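Local coordinates for SusD superfamily protein (Bacteroides thetaiotaomicron, PDB 3MCX) that is of unknown function but, as a zinc-binding member of the SusD family at the outer membrane, probably helps capture nutrient glycans at the cell surface, at residues Leu86-Val91 and Leu152-Glu157; Leu459-Ser464 and Pro470-Asn475. One frame throughout, in Å; residues are numbered along the deposited sequence.

Interaction 1 (Leu86-Val91 and Leu152-Glu157); sequences LPWNTV and LGVPIE. With GOL (glycerol), chain K.
A chi1 of 177° swings the indole of Trp88 away from its own backbone nitrogen, and chi2 (-87°) sets the ring plane roughly at right angles to the CA-CB-CG plane; the six-membered ring thereby reaches out from helix 81-106 to Val154 and Pro155, although the backbones stay well apart: the closest alpha carbons, those of Trp88 and Val154, are 9.9 Å from each other. This is helix-to-loop packing within the helical framework of a SusD-family protein, whose family belongs to the TPR clan; residues 152-157 lie in the irregular connection between helices 115-140 and 172-186. The contact is small and apolar. Val154 presents a single methyl, CG1, 3.8 Å from CZ3 of the indole, and the two side chains run past each other in opposite directions. Pro155 brings its ring across the indole at roughly a right angle, with CD 3.8 Å from CH2 and slightly farther from CZ2. Both partners approach the indole obliquely. Phe140 from helix 115-140 meets the same indole edge-to-face, and Tyr92, one turn along the helix, hydrogen-bonds through its hydroxyl to the carbonyl of Pro155, adding a polar tie between helix and loop.

A glycerol molecule, probably left from crystallisation, sits beside the pyrrole edge of the indole. NE1 of Trp88 donates to its O2 over 2.8 Å, with an N-H...O angle of 146°, and also hydrogen-bonds to Glu465 OE2, which binds the glycerol too. The O3 end of the ligand lies beside the CB-CG edge of the Pro155 ring, with CB 3.7 Å from O3. Glu157, its chain extended beyond CG, brings OE2 to within 3.4 Å of glycerol O3, which donates a weak hydrogen bond to it.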
loop_
_atom_site.group_PDB
_atom_site.type_symbol
_atom_site.label_atom_id
_atom_site.label_comp_id
_atom_site.label_asym_id
_atom_site.label_seq_id
_atom_site.Cartn_x
_atom_site.Cartn_y
_atom_site.Cartn_z
ATOM N N LEU A 86 -7.095 5.983 15.051
ATOM C CA LEU A 86 -5.791 5.342 15.188
ATOM C C LEU A 86 -4.928 5.484 13.917
ATOM O O LEU A 86 -3.745 5.821 14.030
ATOM C CB LEU A 86 -5.989 3.865 15.613
ATOM C CG LEU A 86 -6.289 3.672 17.092
ATOM C CD1 LEU A 86 -6.622 2.205 17.342
ATOM C CD2 LEU A 86 -5.108 4.137 17.989
ATOM N N PRO A 87 -5.481 5.228 12.716
ATOM C CA PRO A 87 -4.622 5.393 11.535
ATOM C C PRO A 87 -4.102 6.798 11.309
ATOM O O PRO A 87 -2.978 6.953 10.862
ATOM C CB PRO A 87 -5.501 4.875 10.384
ATOM C CG PRO A 87 -6.473 3.905 11.075
ATOM C CD PRO A 87 -6.754 4.557 12.383
ATOM N N TRP A 88 -4.897 7.794 11.642
ATOM C CA TRP A 88 -4.454 9.190 11.575
ATOM C C TRP A 88 -3.352 9.453 12.599
ATOM O O TRP A 88 -2.268 9.942 12.266
ATOM C CB TRP A 88 -5.648 10.095 11.856
ATOM C CG TRP A 88 -5.366 11.564 11.899
ATOM C CD1 TRP A 88 -4.966 12.259 12.967
ATOM C CD2 TRP A 88 -5.601 12.523 10.854
ATOM N NE1 TRP A 88 -4.890 13.615 12.672
ATOM C CE2 TRP A 88 -5.280 13.786 11.375
ATOM C CE3 TRP A 88 -6.006 12.417 9.531
ATOM C CZ2 TRP A 88 -5.382 14.970 10.611
ATOM C CZ3 TRP A 88 -6.115 13.585 8.768
ATOM C CH2 TRP A 88 -5.820 14.828 9.310
ATOM N N ASN A 89 -3.625 9.137 13.864
ATOM C CA ASN A 89 -2.731 9.510 14.944
ATOM C C ASN A 89 -1.415 8.733 14.824
ATOM O O ASN A 89 -0.356 9.241 15.157
ATOM C CB ASN A 89 -3.346 9.244 16.318
ATOM C CG ASN A 89 -4.361 10.292 16.737
ATOM O OD1 ASN A 89 -4.411 11.388 16.180
ATOM N ND2 ASN A 89 -5.116 9.983 17.771
ATOM N N THR A 90 -1.493 7.479 14.390
ATOM C CA THR A 90 -0.291 6.643 14.330
ATOM C C THR A 90 0.658 7.159 13.264
ATOM O O THR A 90 1.883 7.187 13.487
ATOM C CB THR A 90 -0.655 5.163 14.125
ATOM O OG1 THR A 90 -1.587 4.768 15.153
ATOM C CG2 THR A 90 0.588 4.254 14.136
ATOM N N VAL A 91 0.139 7.527 12.078
ATOM C CA VAL A 91 1.015 8.045 11.029
ATOM C C VAL A 91 1.591 9.389 11.432
ATOM O O VAL A 91 2.779 9.653 11.208
ATOM C CB VAL A 91 0.353 8.025 9.641
ATOM C CG1 VAL A 91 1.328 8.596 8.613
ATOM C CG2 VAL A 91 -0.021 6.591 9.260
ATOM N N LEU A 152 -8.703 19.676 -0.363
ATOM C CA LEU A 152 -7.927 19.575 0.887
ATOM C C LEU A 152 -7.276 18.228 1.121
ATOM O O LEU A 152 -7.902 17.177 0.932
ATOM C CB LEU A 152 -8.798 19.949 2.096
ATOM C CG LEU A 152 -9.288 21.398 2.164
ATOM C CD1 LEU A 152 -10.178 21.590 3.399
ATOM C CD2 LEU A 152 -8.125 22.392 2.162
ATOM N N GLY A 153 -6.012 18.289 1.542
ATOM C CA GLY A 153 -5.250 17.143 1.923
ATOM C C GLY A 153 -5.241 17.042 3.440
ATOM O O GLY A 153 -6.313 16.970 4.065
ATOM N N VAL A 154 -4.059 17.023 4.039
ATOM C CA VAL A 154 -3.908 16.946 5.482
ATOM C C VAL A 154 -2.907 17.989 5.963
ATOM O O VAL A 154 -2.241 18.648 5.146
ATOM C CB VAL A 154 -3.477 15.559 5.922
ATOM C CG1 VAL A 154 -4.481 14.486 5.483
ATOM C CG2 VAL A 154 -2.072 15.220 5.371
ATOM N N PRO A 155 -2.772 18.178 7.279
ATOM C CA PRO A 155 -1.756 19.095 7.766
ATOM C C PRO A 155 -0.325 18.616 7.501
ATOM O O PRO A 155 -0.001 17.434 7.596
ATOM C CB PRO A 155 -2.045 19.183 9.276
ATOM C CG PRO A 155 -3.510 18.911 9.364
ATOM C CD PRO A 155 -3.732 17.841 8.346
ATOM N N ILE A 156 0.517 19.568 7.160
ATOM C CA ILE A 156 1.913 19.301 6.871
ATOM C C ILE A 156 2.788 19.754 8.024
ATOM O O ILE A 156 2.845 20.946 8.389
ATOM C CB ILE A 156 2.366 20.007 5.564
ATOM C CG1 ILE A 156 1.548 19.475 4.398
ATOM C CG2 ILE A 156 3.888 19.785 5.321
ATOM C CD1 ILE A 156 1.854 20.177 3.071
ATOM N N GLU A 157 3.515 18.773 8.582
ATOM C CA GLU A 157 4.548 19.049 9.613
ATOM C C GLU A 157 5.951 18.674 9.141
ATOM O O GLU A 157 6.210 17.525 8.822
ATOM C CB GLU A 157 4.240 18.269 10.892
ATOM C CG GLU A 157 2.937 18.679 11.529
ATOM C CD GLU A 157 2.663 17.977 12.872
ATOM O OE1 GLU A 157 3.586 17.302 13.400
ATOM O OE2 GLU A 157 1.536 18.129 13.405
HETATM C C1 GOL K . -2.829 17.087 15.261
HETATM O O1 GOL K . -3.594 16.372 16.239
HETATM C C2 GOL K . -2.341 16.040 14.273
HETATM O O2 GOL K . -3.220 14.976 14.468
HETATM C C3 GOL K . -2.274 16.456 12.801
HETATM O O3 GOL K . -1.781 17.778 12.681
#

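Interaction 2 (Leu459-Ser464 and Pro470-Asn475); sequences LPIPQS and PNIQQN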
loop_
_atom_site.group_PDB
_atom_site.type_symbol
_atom_site.label_atom_id
_atom_site.label_comp_id
_atom_site.label_asym_id
_atom_site.label_seq_id
_atom_site.Cartn_x
_atom_site.Cartn_y
_atom_site.Cartn_z
ATOM N N LEU A 459 -11.699 9.713 3.333
ATOM C CA LEU A 459 -12.132 9.309 4.674
ATOM C C LEU A 459 -12.402 10.521 5.520
ATOM O O LEU A 459 -11.787 11.567 5.339
ATOM C CB LEU A 459 -11.071 8.442 5.346
ATOM C CG LEU A 459 -10.834 7.066 4.725
ATOM C CD1 LEU A 459 -9.740 6.363 5.487
ATOM C CD2 LEU A 459 -12.097 6.229 4.768
ATOM N N PRO A 460 -13.308 10.409 6.492
ATOM C CA PRO A 460 -13.499 11.530 7.385
ATOM C C PRO A 460 -12.268 11.802 8.244
ATOM O O PRO A 460 -11.640 10.878 8.712
ATOM C CB PRO A 460 -14.690 11.115 8.261
ATOM C CG PRO A 460 -14.619 9.647 8.229
ATOM C CD PRO A 460 -14.069 9.223 6.911
ATOM N N ILE A 461 -11.977 13.074 8.417
ATOM C CA ILE A 461 -10.977 13.529 9.357
ATOM C C ILE A 461 -11.484 13.099 10.756
ATOM O O ILE A 461 -12.656 13.203 11.038
ATOM C CB ILE A 461 -10.854 15.056 9.298
ATOM C CG1 ILE A 461 -10.492 15.564 7.871
ATOM C CG2 ILE A 461 -9.849 15.614 10.372
ATOM C CD1 ILE A 461 -9.236 14.998 7.273
ATOM N N PRO A 462 -10.589 12.625 11.636
ATOM C CA PRO A 462 -11.055 12.188 12.952
ATOM C C PRO A 462 -11.826 13.273 13.664
ATOM O O PRO A 462 -11.434 14.452 13.681
ATOM C CB PRO A 462 -9.748 11.860 13.704
ATOM C CG PRO A 462 -8.747 11.582 12.670
ATOM C CD PRO A 462 -9.161 12.337 11.414
ATOM N N GLN A 463 -12.908 12.887 14.342
ATOM C CA GLN A 463 -13.691 13.830 15.080
ATOM C C GLN A 463 -12.880 14.513 16.183
ATOM O O GLN A 463 -13.137 15.655 16.518
ATOM C CB GLN A 463 -14.949 13.191 15.725
ATOM C CG GLN A 463 -15.938 14.151 16.263
ATOM C CD GLN A 463 -16.545 15.039 15.207
ATOM O OE1 GLN A 463 -16.771 14.566 14.081
ATOM N NE2 GLN A 463 -16.847 16.289 15.550
ATOM N N SER A 464 -11.887 13.790 16.705
ATOM C CA SER A 464 -10.978 14.357 17.716
ATOM C C SER A 464 -10.335 15.636 17.177
ATOM O O SER A 464 -10.235 16.631 17.894
ATOM C CB SER A 464 -9.899 13.333 18.061
ATOM O OG SER A 464 -9.295 12.770 16.938
ATOM N N PRO A 470 -10.563 24.233 15.389
ATOM C CA PRO A 470 -11.548 24.834 14.480
ATOM C C PRO A 470 -11.012 25.186 13.079
ATOM O O PRO A 470 -11.815 25.443 12.190
ATOM C CB PRO A 470 -11.981 26.104 15.225
ATOM C CG PRO A 470 -10.860 26.398 16.166
ATOM C CD PRO A 470 -10.304 25.090 16.568
ATOM N N ASN A 471 -9.687 25.178 12.893
ATOM C CA ASN A 471 -9.049 25.431 11.591
ATOM C C ASN A 471 -9.034 24.210 10.687
ATOM O O ASN A 471 -8.620 24.306 9.540
ATOM C CB ASN A 471 -7.592 25.930 11.767
ATOM C CG ASN A 471 -7.520 27.203 12.546
ATOM O OD1 ASN A 471 -8.361 28.086 12.363
ATOM N ND2 ASN A 471 -6.538 27.305 13.451
ATOM N N ILE A 472 -9.418 23.043 11.225
ATOM C CA ILE A 472 -9.452 21.812 10.439
ATOM C C ILE A 472 -10.869 21.591 9.925
ATOM O O ILE A 472 -11.802 21.441 10.701
ATOM C CB ILE A 472 -9.032 20.588 11.271
ATOM C CG1 ILE A 472 -7.625 20.775 11.860
ATOM C CG2 ILE A 472 -9.126 19.296 10.454
ATOM C CD1 ILE A 472 -6.535 20.620 10.872
ATOM N N GLN A 473 -11.032 21.634 8.613
ATOM C CA GLN A 473 -12.312 21.407 7.987
ATOM C C GLN A 473 -12.535 19.910 7.785
ATOM O O GLN A 473 -11.626 19.182 7.462
ATOM C CB GLN A 473 -12.318 22.031 6.602
ATOM C CG GLN A 473 -12.226 23.501 6.546
ATOM C CD GLN A 473 -12.451 24.003 5.099
ATOM O OE1 GLN A 473 -13.320 23.485 4.364
ATOM N NE2 GLN A 473 -11.654 24.978 4.684
ATOM N N GLN A 474 -13.770 19.470 7.962
ATOM C CA GLN A 474 -14.120 18.086 7.665
ATOM C C GLN A 474 -14.341 17.919 6.143
ATOM O O GLN A 474 -14.725 18.881 5.425
ATOM C CB GLN A 474 -15.421 17.733 8.413
ATOM C CG GLN A 474 -15.908 16.289 8.343
ATOM C CD GLN A 474 -14.819 15.277 8.664
ATOM O OE1 GLN A 474 -13.993 14.925 7.812
ATOM N NE2 GLN A 474 -14.816 14.796 9.918
ATOM N N ASN A 475 -14.065 16.721 5.677
ATOM C CA ASN A 475 -14.422 16.335 4.311
ATOM C C ASN A 475 -15.931 16.335 4.126
ATOM O O ASN A 475 -16.651 15.792 4.959
ATOM C CB ASN A 475 -13.834 14.985 3.950
ATOM C CG ASN A 475 -12.346 15.049 3.761
ATOM O OD1 ASN A 475 -11.859 16.027 3.159
ATOM N ND2 ASN A 475 -11.601 14.082 4.266
HETATM O O HOH W 1 -17.037 15.502 11.621
#
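Gln474 and Ile461 are joined by a pair of hydrogen bonds in which the side-chain amide of the glutamine meets both polar backbone groups of the isoleucine. OE1 of Gln474 accepts from Ile461 N at 2.8 Å, while NE2 of Gln474 donates to Ile461 O at 2.9 Å in a fairly straight bond of 165°. Both bonds lie in the plane of the accepting carbonyl and use a lone pair, and Ile461 O is close to the amide plane of the glutamine, so the two contacts together fix the rotation of that amide. The bend at chi2 of Gln474 (49°) folds the amide back to its own chain, where OE1 also accepts from Asn475 N. A third bond across the contact runs from Asn475 ND2 to Leu459 O, 2.7 Å long, tilted from the carbonyl plane of the leucine but in the amide plane of the asparagine. Asn475 is further held by Arg169, which binds its OD1, and by Phe140 O, a second acceptor for ND2.

The first segment runs into the short helix 463-468 of this SusD-family chain, with Pro462 at its N-cap position, and the second follows that helix; the chain doubles back around it, so that residues near the C-terminus lie against 459-461.

One water extends the polar network, accepting from Gln474 NE2 and donating to Gln463 OE1 at 2.6 Å.

The apolar part of the contact is made by Ile461 CG2 and Ile472 CG2, 3.8 Å apart, the two side chains crossing at about a right angle, and Ile466 of the intervening helix touches both. Ile461 also makes van der Waals contacts with polar atoms: its CG1 rests 3.8 Å from Gln473 O, and its CD1 lies 3.9 Å from Asn475 ND2.

How the interactions relate
Interaction 1 closes before interaction 2 opens along the chain, yet their centres are only 10 Å apart and they share one packed region. Trp88 is the main bridge: its CG lies 3.5 Å from Pro462 CG and its CZ3 3.7 Å from Ile461 CD1. On the loop side, Pro155 CG meets Ile472 CD1 at 3.8 Å, and Leu152 CD1 meets Gln473 CD at 3.7 Å. Arg169 serves both, binding Gly153 O in interaction 1 and Gln473 O in interaction 2. The glycerol lies about 6 Å from the Ile472 side chain, whereas a bound zinc ion is about 12 Å from the side chains of Pro155 and Ile472.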